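Local coordinates for protein probable glutathione S-transferase (Pseudomonas aeruginosa, PDB 6JWK) that probably isomerises maleylpyruvate with the help of glutathione, as a zeta-class member of the glutathione S-transferase superfamily, at residues Ile17-Ala20 / Tyr26-Val29; Lys114-Val119 / Glu125-Trp130; Ala172-Arg175 / Asp180-Pro183. One frame throughout, in Å; residues are numbered along the deposited sequence.

Contact 1 (Ile17-Ala20 / Tyr26-Val29); sequences IALA and YQVV
Leu19 and Gln27 mark the closest backbone approach, with 7.9 Å between Leu19 CA and Gln27 CA. Residues 17-20 are a turn of helix 10-22. Residues 26-29 end a short 3-10 segment and pass into strand 28-30. The backbone turns from helical at Gln27 to extended at Val28. No hydrogen bond links the two segments, so side chains alone bridge the gap.

Leu19 carries the helix side of the contact. It sets out from the helix toward the other segment, and its two methyl branches part to meet different residues. CD1 lies 4.1 Å from Val28 CG2, an apolar contact of one methyl with another. CD2 lies 3.9 Å from Gln27 OE1, so the second branch meets the amide oxygen of the glutamine. Gln27 also sets out toward the helix. Its CG is anti to the carbonyl carbon (chi1 -60°), and the chain then runs extended, which brings the amide across the leucine at about a right angle. Val28 begins to one side instead and reaches the leucine with CG2 alone. In this residue CG1 is the branch anti to the backbone N (chi1 174°), while CG2 stands beside that N. The contact is small, with 109 Å² buried in all, and Leu19 is its buried member.

The two segments belong to the beta-alpha-beta unit formed by strand 2-5, helix 10-22 and strand 28-30. This is the opening unit of the thioredoxin-like N-terminal domain. Leu19 also packs on Leu3 of strand 2-5, and Gln27 and Val29 make backbone hydrogen bonds with Leu3. On other sides of the helix, Ile17 meets helices 162-176 and 198-203, and Ala20 meets Ala199 of the latter.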
loop_
_atom_site.group_PDB
_atom_site.type_symbol
_atom_site.label_atom_id
_atom_site.label_comp_id
_atom_site.label_asym_id
_atom_site.label_seq_id
_atom_site.Cartn_x
_atom_site.Cartn_y
_atom_site.Cartn_z
ATOM N N ILE B 17 12.509 -4.002 11.400
ATOM C CA ILE B 17 13.737 -3.908 10.546
ATOM C C ILE B 17 14.101 -2.433 10.376
ATOM O O ILE B 17 15.305 -2.068 10.528
ATOM C CB ILE B 17 13.474 -4.578 9.192
ATOM C CG1 ILE B 17 13.215 -6.078 9.348
ATOM C CG2 ILE B 17 14.582 -4.298 8.192
ATOM C CD1 ILE B 17 12.636 -6.717 8.076
ATOM N N ALA B 18 13.122 -1.584 10.084
ATOM C CA ALA B 18 13.398 -0.140 9.882
ATOM C C ALA B 18 14.075 0.426 11.133
ATOM O O ALA B 18 15.118 1.174 11.042
ATOM C CB ALA B 18 12.120 0.609 9.583
ATOM N N LEU B 19 13.482 0.193 12.307
ATOM C CA LEU B 19 14.098 0.696 13.561
ATOM C C LEU B 19 15.525 0.138 13.725
ATOM O O LEU B 19 16.397 0.899 14.166
ATOM C CB LEU B 19 13.196 0.344 14.758
ATOM C CG LEU B 19 11.874 1.101 14.770
ATOM C CD1 LEU B 19 10.897 0.502 15.792
ATOM C CD2 LEU B 19 12.085 2.586 15.076
ATOM N N ALA B 20 15.747 -1.145 13.464
ATOM C CA ALA B 20 17.069 -1.793 13.620
ATOM C C ALA B 20 18.048 -1.118 12.663
ATOM O O ALA B 20 19.120 -0.739 13.135
ATOM C CB ALA B 20 17.003 -3.283 13.425
ATOM N N TYR B 26 15.778 -0.337 20.608
ATOM C CA TYR B 26 15.352 -0.190 22.037
ATOM C C TYR B 26 13.878 0.287 22.119
ATOM O O TYR B 26 13.160 -0.040 23.068
ATOM C CB TYR B 26 16.277 0.756 22.821
ATOM C CG TYR B 26 16.401 2.153 22.258
ATOM C CD1 TYR B 26 17.391 2.460 21.335
ATOM C CD2 TYR B 26 15.520 3.164 22.623
ATOM C CE1 TYR B 26 17.510 3.733 20.801
ATOM C CE2 TYR B 26 15.619 4.445 22.091
ATOM C CZ TYR B 26 16.623 4.730 21.178
ATOM O OH TYR B 26 16.751 5.983 20.645
ATOM N N GLN B 27 13.390 1.022 21.127
ATOM C CA GLN B 27 11.984 1.491 21.090
ATOM C C GLN B 27 10.943 0.335 21.017
ATOM O O GLN B 27 9.746 0.588 21.355
ATOM C CB GLN B 27 11.890 2.509 19.946
ATOM C CG GLN B 27 12.826 3.702 20.139
ATOM C CD GLN B 27 12.539 4.902 19.256
ATOM O OE1 GLN B 27 11.823 4.845 18.240
ATOM N NE2 GLN B 27 13.127 6.026 19.642
ATOM N N VAL B 28 11.288 -0.891 20.591
ATOM C CA VAL B 28 10.280 -1.998 20.393
ATOM C C VAL B 28 9.686 -2.439 21.747
ATOM O O VAL B 28 10.434 -2.456 22.671
ATOM C CB VAL B 28 10.844 -3.213 19.620
ATOM C CG1 VAL B 28 9.827 -4.346 19.578
ATOM C CG2 VAL B 28 11.331 -2.815 18.224
ATOM N N VAL B 29 8.385 -2.790 21.784
ATOM C CA VAL B 29 7.533 -3.147 22.959
ATOM C C VAL B 29 6.551 -4.238 22.549
ATOM O O VAL B 29 5.577 -3.955 21.869
ATOM C CB VAL B 29 6.733 -1.933 23.476
ATOM C CG1 VAL B 29 5.763 -2.334 24.579
ATOM C CG2 VAL B 29 7.623 -0.769 23.897
#

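Contact 2 (Lys114-Val119 / Glu125-Trp130); sequences KYLTQV and EDRQRW
Leu116 sets one methyl squarely over the indole of Trp130. Its CD1 stands 3.7 Å from the centroid of the five-membered ring and only 8° off the ring normal. This is a CH-pi contact over the face. The nearest ring atom is Trp130 CE2, also 3.7 Å from Leu116 CD1. The tryptophan CG is anti to its own backbone N (chi1 158°), which swings the indole toward helix 110-120. A hydrogen bond from Trp130 NE1 to Leu107 O helps to fix the indole.

Thr117 and Arg127 form the second pair, and their side chains cross at about a right angle. Thr117 OG1 sits 3.1 Å above the guanidinium plane, displaced toward the rim. OG1 is 3.3 Å from Arg127 NE, but the angle is poor and no hydrogen bond forms. Each group is bonded elsewhere: Thr117 OG1 to Leu113 O, and Arg127 NH1 to Ile122 O. Bends at chi2 and chi3 bring the guanidinium against the threonine, with Arg127 NH1 3.7 Å from Thr117 CG2. Arg127 CG also lies 4.3 Å from Leu116 CB.

Along the second helix, Arg129 NH2 makes a 2.6 Å salt bridge to Asp126 OD1. Trp130 also meets Tyr115 of the second subunit, and Leu116 packs on Trp130 of that subunit. The two short helical segments run nearly antiparallel, at 155°, with their axes 10.8 Å apart. They form a helical hairpin of helices 110-120 and 124-149 in the all-helical C-terminal domain of a glutathione S-transferase, placed where the two subunits meet.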
loop_
_atom_site.group_PDB
_atom_site.type_symbol
_atom_site.label_atom_id
_atom_site.label_comp_id
_atom_site.label_asym_id
_atom_site.label_seq_id
_atom_site.Cartn_x
_atom_site.Cartn_y
_atom_site.Cartn_z
ATOM N N LYS B 114 -8.485 -15.990 8.338
ATOM C CA LYS B 114 -9.564 -16.231 9.340
ATOM C C LYS B 114 -10.911 -16.089 8.639
ATOM O O LYS B 114 -11.738 -17.023 8.763
ATOM C CB LYS B 114 -9.549 -15.237 10.503
ATOM C CG LYS B 114 -8.494 -15.464 11.575
ATOM C CD LYS B 114 -8.538 -14.387 12.657
ATOM C CE LYS B 114 -7.328 -14.356 13.570
ATOM N NZ LYS B 114 -7.131 -15.653 14.262
ATOM N N TYR B 115 -11.143 -14.987 7.915
ATOM C CA TYR B 115 -12.419 -14.820 7.163
ATOM C C TYR B 115 -12.637 -16.028 6.251
ATOM O O TYR B 115 -13.778 -16.551 6.242
ATOM C CB TYR B 115 -12.500 -13.522 6.356
ATOM C CG TYR B 115 -13.880 -13.186 5.831
ATOM C CD1 TYR B 115 -14.365 -13.772 4.671
ATOM C CD2 TYR B 115 -14.689 -12.240 6.459
ATOM C CE1 TYR B 115 -15.625 -13.477 4.183
ATOM C CE2 TYR B 115 -15.944 -11.909 5.961
ATOM C CZ TYR B 115 -16.419 -12.531 4.820
ATOM O OH TYR B 115 -17.654 -12.240 4.295
ATOM N N LEU B 116 -11.637 -16.448 5.467
ATOM C CA LEU B 116 -11.825 -17.575 4.505
ATOM C C LEU B 116 -12.257 -18.834 5.293
ATOM O O LEU B 116 -13.153 -19.546 4.810
ATOM C CB LEU B 116 -10.549 -17.826 3.685
ATOM C CG LEU B 116 -10.235 -16.821 2.574
ATOM C CD1 LEU B 116 -8.905 -17.159 1.893
ATOM C CD2 LEU B 116 -11.353 -16.725 1.536
ATOM N N THR B 117 -11.664 -19.090 6.466
ATOM C CA THR B 117 -11.938 -20.280 7.330
ATOM C C THR B 117 -13.350 -20.128 7.924
ATOM O O THR B 117 -14.293 -20.801 7.440
ATOM C CB THR B 117 -10.882 -20.421 8.441
ATOM O OG1 THR B 117 -9.578 -20.306 7.872
ATOM C CG2 THR B 117 -10.967 -21.725 9.208
ATOM N N GLN B 118 -13.488 -19.157 8.829
ATOM C CA GLN B 118 -14.604 -18.999 9.795
ATOM C C GLN B 118 -15.862 -18.524 9.081
ATOM O O GLN B 118 -16.934 -18.781 9.624
ATOM C CB GLN B 118 -14.208 -18.058 10.929
ATOM C CG GLN B 118 -13.036 -18.619 11.714
ATOM C CD GLN B 118 -12.634 -17.789 12.902
ATOM O OE1 GLN B 118 -12.902 -16.593 12.981
ATOM N NE2 GLN B 118 -11.945 -18.428 13.829
ATOM N N VAL B 119 -15.755 -17.909 7.904
ATOM C CA VAL B 119 -16.957 -17.366 7.208
ATOM C C VAL B 119 -17.280 -18.188 5.968
ATOM O O VAL B 119 -18.459 -18.392 5.741
ATOM C CB VAL B 119 -16.831 -15.875 6.836
ATOM C CG1 VAL B 119 -18.106 -15.390 6.159
ATOM C CG2 VAL B 119 -16.466 -15.018 8.045
ATOM N N GLU B 125 -6.116 -26.650 2.780
ATOM C CA GLU B 125 -5.602 -26.990 1.428
ATOM C C GLU B 125 -5.988 -25.903 0.430
ATOM O O GLU B 125 -5.165 -25.568 -0.433
ATOM C CB GLU B 125 -6.125 -28.355 0.966
ATOM C CG GLU B 125 -6.247 -28.505 -0.543
ATOM C CD GLU B 125 -6.595 -29.933 -0.951
ATOM O OE1 GLU B 125 -7.805 -30.249 -1.073
ATOM O OE2 GLU B 125 -5.660 -30.738 -1.119
ATOM N N ASP B 126 -7.232 -25.436 0.446
ATOM C CA ASP B 126 -7.652 -24.370 -0.505
ATOM C C ASP B 126 -7.009 -23.053 -0.060
ATOM O O ASP B 126 -6.651 -22.287 -0.939
ATOM C CB ASP B 126 -9.170 -24.312 -0.644
ATOM C CG ASP B 126 -9.696 -25.543 -1.351
ATOM O OD1 ASP B 126 -9.254 -25.789 -2.492
ATOM O OD2 ASP B 126 -10.495 -26.256 -0.735
ATOM N N ARG B 127 -6.875 -22.840 1.248
ATOM C CA ARG B 127 -6.194 -21.659 1.850
ATOM C C ARG B 127 -4.742 -21.603 1.367
ATOM O O ARG B 127 -4.372 -20.546 0.792
ATOM C CB ARG B 127 -6.269 -21.676 3.377
ATOM C CG ARG B 127 -7.340 -20.731 3.893
ATOM C CD ARG B 127 -8.109 -21.273 5.057
ATOM N NE ARG B 127 -7.213 -21.766 6.081
ATOM C CZ ARG B 127 -7.508 -22.766 6.889
ATOM N NH1 ARG B 127 -8.662 -23.387 6.775
ATOM N NH2 ARG B 127 -6.648 -23.151 7.798
ATOM N N GLN B 128 -3.972 -22.679 1.614
ATOM C CA GLN B 128 -2.657 -22.981 0.986
ATOM C C GLN B 128 -2.621 -22.489 -0.467
ATOM O O GLN B 128 -1.675 -21.726 -0.815
ATOM C CB GLN B 128 -2.402 -24.495 1.026
ATOM C CG GLN B 128 -1.527 -25.014 -0.127
ATOM C CD GLN B 128 -0.183 -24.424 0.136
ATOM O OE1 GLN B 128 0.052 -24.023 1.267
ATOM N NE2 GLN B 128 0.638 -24.273 -0.879
ATOM N N ARG B 129 -3.525 -22.967 -1.331
ATOM C CA ARG B 129 -3.494 -22.683 -2.802
ATOM C C ARG B 129 -3.815 -21.199 -3.085
ATOM O O ARG B 129 -3.278 -20.586 -4.053
ATOM C CB ARG B 129 -4.500 -23.569 -3.555
ATOM C CG ARG B 129 -4.102 -25.048 -3.643
ATOM C CD ARG B 129 -5.079 -26.017 -4.330
ATOM N NE ARG B 129 -6.435 -25.557 -4.076
ATOM C CZ ARG B 129 -7.197 -24.844 -4.921
ATOM N NH1 ARG B 129 -6.778 -24.559 -6.148
ATOM N NH2 ARG B 129 -8.391 -24.427 -4.526
ATOM N N TRP B 130 -4.712 -20.607 -2.307
ATOM C CA TRP B 130 -4.962 -19.143 -2.413
ATOM C C TRP B 130 -3.638 -18.415 -2.138
ATOM O O TRP B 130 -3.274 -17.572 -2.946
ATOM C CB TRP B 130 -6.074 -18.753 -1.430
ATOM C CG TRP B 130 -6.161 -17.327 -0.992
ATOM C CD1 TRP B 130 -5.411 -16.699 -0.031
ATOM C CD2 TRP B 130 -7.186 -16.402 -1.373
ATOM N NE1 TRP B 130 -5.867 -15.424 0.165
ATOM C CE2 TRP B 130 -6.959 -15.216 -0.640
ATOM C CE3 TRP B 130 -8.256 -16.449 -2.283
ATOM C CZ2 TRP B 130 -7.772 -14.090 -0.798
ATOM C CZ3 TRP B 130 -9.060 -15.331 -2.430
ATOM C CH2 TRP B 130 -8.797 -14.160 -1.715
#

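Contact 3 (Ala172-Arg175 / Asp180-Pro183); sequences ANAR and DLAP
Leu181 lays its CD1 methyl over one face of the Arg175 guanidinium. CD1 is 3.7 Å from Arg175 NH2 and 3.9 Å from Arg175 CB, so the methyl touches both the start and the end of the arginine side chain. Arg175 CG is anti to the backbone N (chi1 172°). The chain stays extended through chi2 and then bends at chi3 (-57°). That bend turns the flat head back over the leucine, and the two side chains cross at about a right angle. The other branch of the leucine goes to the helix surface: Leu181 CD2 lies 4.0 Å from Ala174 CB. The leucine and the alanine both point at the opposite segment, whereas the arginine starts off to one side of it.

Residues 172-175 are near the C-terminal end of helix 162-176. Residues 180-183 lie in the loop that leads to helix 185-195. The chain thus folds back on the helix it has just left, and Leu181 is the loop residue that plugs against it. This packs the loop between two consecutive helices of the all-helical C-terminal domain back on the first of them. Leu181 also packs on Leu188 of helix 185-195 and on Leu139 of helix 124-149, so its buried side chain lies among three helices. Ala174 in turn meets Val135 of helix 124-149.

Just before the leucine, Asp180 shapes the loop. Its OD1 accepts a hydrogen bond of 3.2 Å from Ala182 N, which makes an Asx turn. The N-H comes from above the carboxylate plane, 47° out of it. The polar end of Arg175 is held outside the two segments. NH1 forms a salt bridge with Glu191 OE2 of helix 185-195, and NE bonds to a glycerol that probably came from the crystallisation liquor.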
loop_
_atom_site.group_PDB
_atom_site.type_symbol
_atom_site.label_atom_id
_atom_site.label_comp_id
_atom_site.label_asym_id
_atom_site.label_seq_id
_atom_site.Cartn_x
_atom_site.Cartn_y
_atom_site.Cartn_z
ATOM N N ALA B 172 9.686 -14.739 4.259
ATOM C CA ALA B 172 9.584 -15.633 5.445
ATOM C C ALA B 172 8.179 -16.258 5.453
ATOM O O ALA B 172 8.063 -17.459 5.592
ATOM C CB ALA B 172 9.874 -14.886 6.714
ATOM N N ASN B 173 7.167 -15.455 5.174
ATOM C CA ASN B 173 5.743 -15.865 5.178
ATOM C C ASN B 173 5.517 -16.891 4.076
ATOM O O ASN B 173 4.852 -17.929 4.366
ATOM C CB ASN B 173 4.793 -14.703 4.925
ATOM C CG ASN B 173 4.390 -13.962 6.165
ATOM O OD1 ASN B 173 4.617 -14.446 7.274
ATOM N ND2 ASN B 173 3.782 -12.793 5.956
ATOM N N ALA B 174 5.954 -16.578 2.858
ATOM C CA ALA B 174 5.764 -17.471 1.695
ATOM C C ALA B 174 6.448 -18.823 1.981
ATOM O O ALA B 174 5.851 -19.902 1.639
ATOM C CB ALA B 174 6.263 -16.843 0.426
ATOM N N ARG B 175 7.640 -18.791 2.592
ATOM C CA ARG B 175 8.436 -20.019 2.840
ATOM C C ARG B 175 7.637 -20.870 3.824
ATOM O O ARG B 175 7.457 -22.075 3.552
ATOM C CB ARG B 175 9.814 -19.684 3.416
ATOM C CG ARG B 175 10.624 -20.897 3.871
ATOM C CD ARG B 175 12.068 -20.515 4.223
ATOM N NE ARG B 175 12.738 -19.873 3.075
ATOM C CZ ARG B 175 13.024 -18.571 2.918
ATOM N NH1 ARG B 175 12.721 -17.696 3.855
ATOM N NH2 ARG B 175 13.563 -18.135 1.793
ATOM N N ASP B 180 6.676 -22.467 -3.298
ATOM C CA ASP B 180 7.883 -22.705 -4.124
ATOM C C ASP B 180 8.592 -21.368 -4.378
ATOM O O ASP B 180 8.088 -20.577 -5.206
ATOM C CB ASP B 180 7.482 -23.360 -5.453
ATOM C CG ASP B 180 8.685 -23.750 -6.274
ATOM O OD1 ASP B 180 9.794 -23.651 -5.728
ATOM O OD2 ASP B 180 8.516 -24.022 -7.451
ATOM N N LEU B 181 9.799 -21.191 -3.834
ATOM C CA LEU B 181 10.581 -19.940 -3.957
ATOM C C LEU B 181 11.738 -20.109 -4.960
ATOM O O LEU B 181 12.410 -19.104 -5.282
ATOM C CB LEU B 181 11.073 -19.577 -2.557
ATOM C CG LEU B 181 9.961 -19.282 -1.542
ATOM C CD1 LEU B 181 10.552 -18.769 -0.251
ATOM C CD2 LEU B 181 8.956 -18.292 -2.098
ATOM N N ALA B 182 11.904 -21.296 -5.529
ATOM C CA ALA B 182 12.915 -21.595 -6.581
ATOM C C ALA B 182 12.827 -20.617 -7.746
ATOM O O ALA B 182 13.858 -20.233 -8.282
ATOM C CB ALA B 182 12.811 -23.030 -7.059
ATOM N N PRO B 183 11.643 -20.182 -8.242
ATOM C CA PRO B 183 11.608 -19.220 -9.346
ATOM C C PRO B 183 12.104 -17.793 -9.023
ATOM O O PRO B 183 12.226 -16.992 -9.945
ATOM C CB PRO B 183 10.149 -19.196 -9.819
ATOM C CG PRO B 183 9.538 -20.448 -9.181
ATOM C CD PRO B 183 10.317 -20.694 -7.892
#

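In the fold
Contact 1 belongs to the thioredoxin-like N-terminal domain, contacts 2 and 3 to the helical C-terminal domain. No two touch; the nearest atoms of contacts 2 and 3 are about 7 Å apart. Contact 3 is buried, although its arginine is exposed, while contacts 1 and 2 are partly buried. The centre of contact 2 lies furthest out, about 22 Å from the centre of the chain, and it alone meets the second subunit. Helix 124-149 links the C-terminal pair: it supplies residues 125-130 to contact 2 and packs on Ala174 and Leu181 of contact 3. A leucine serves each contact, meeting aliphatic and amide groups in contact 1, an indole face in contact 2, and a guanidinium and an alanine methyl in contact 3.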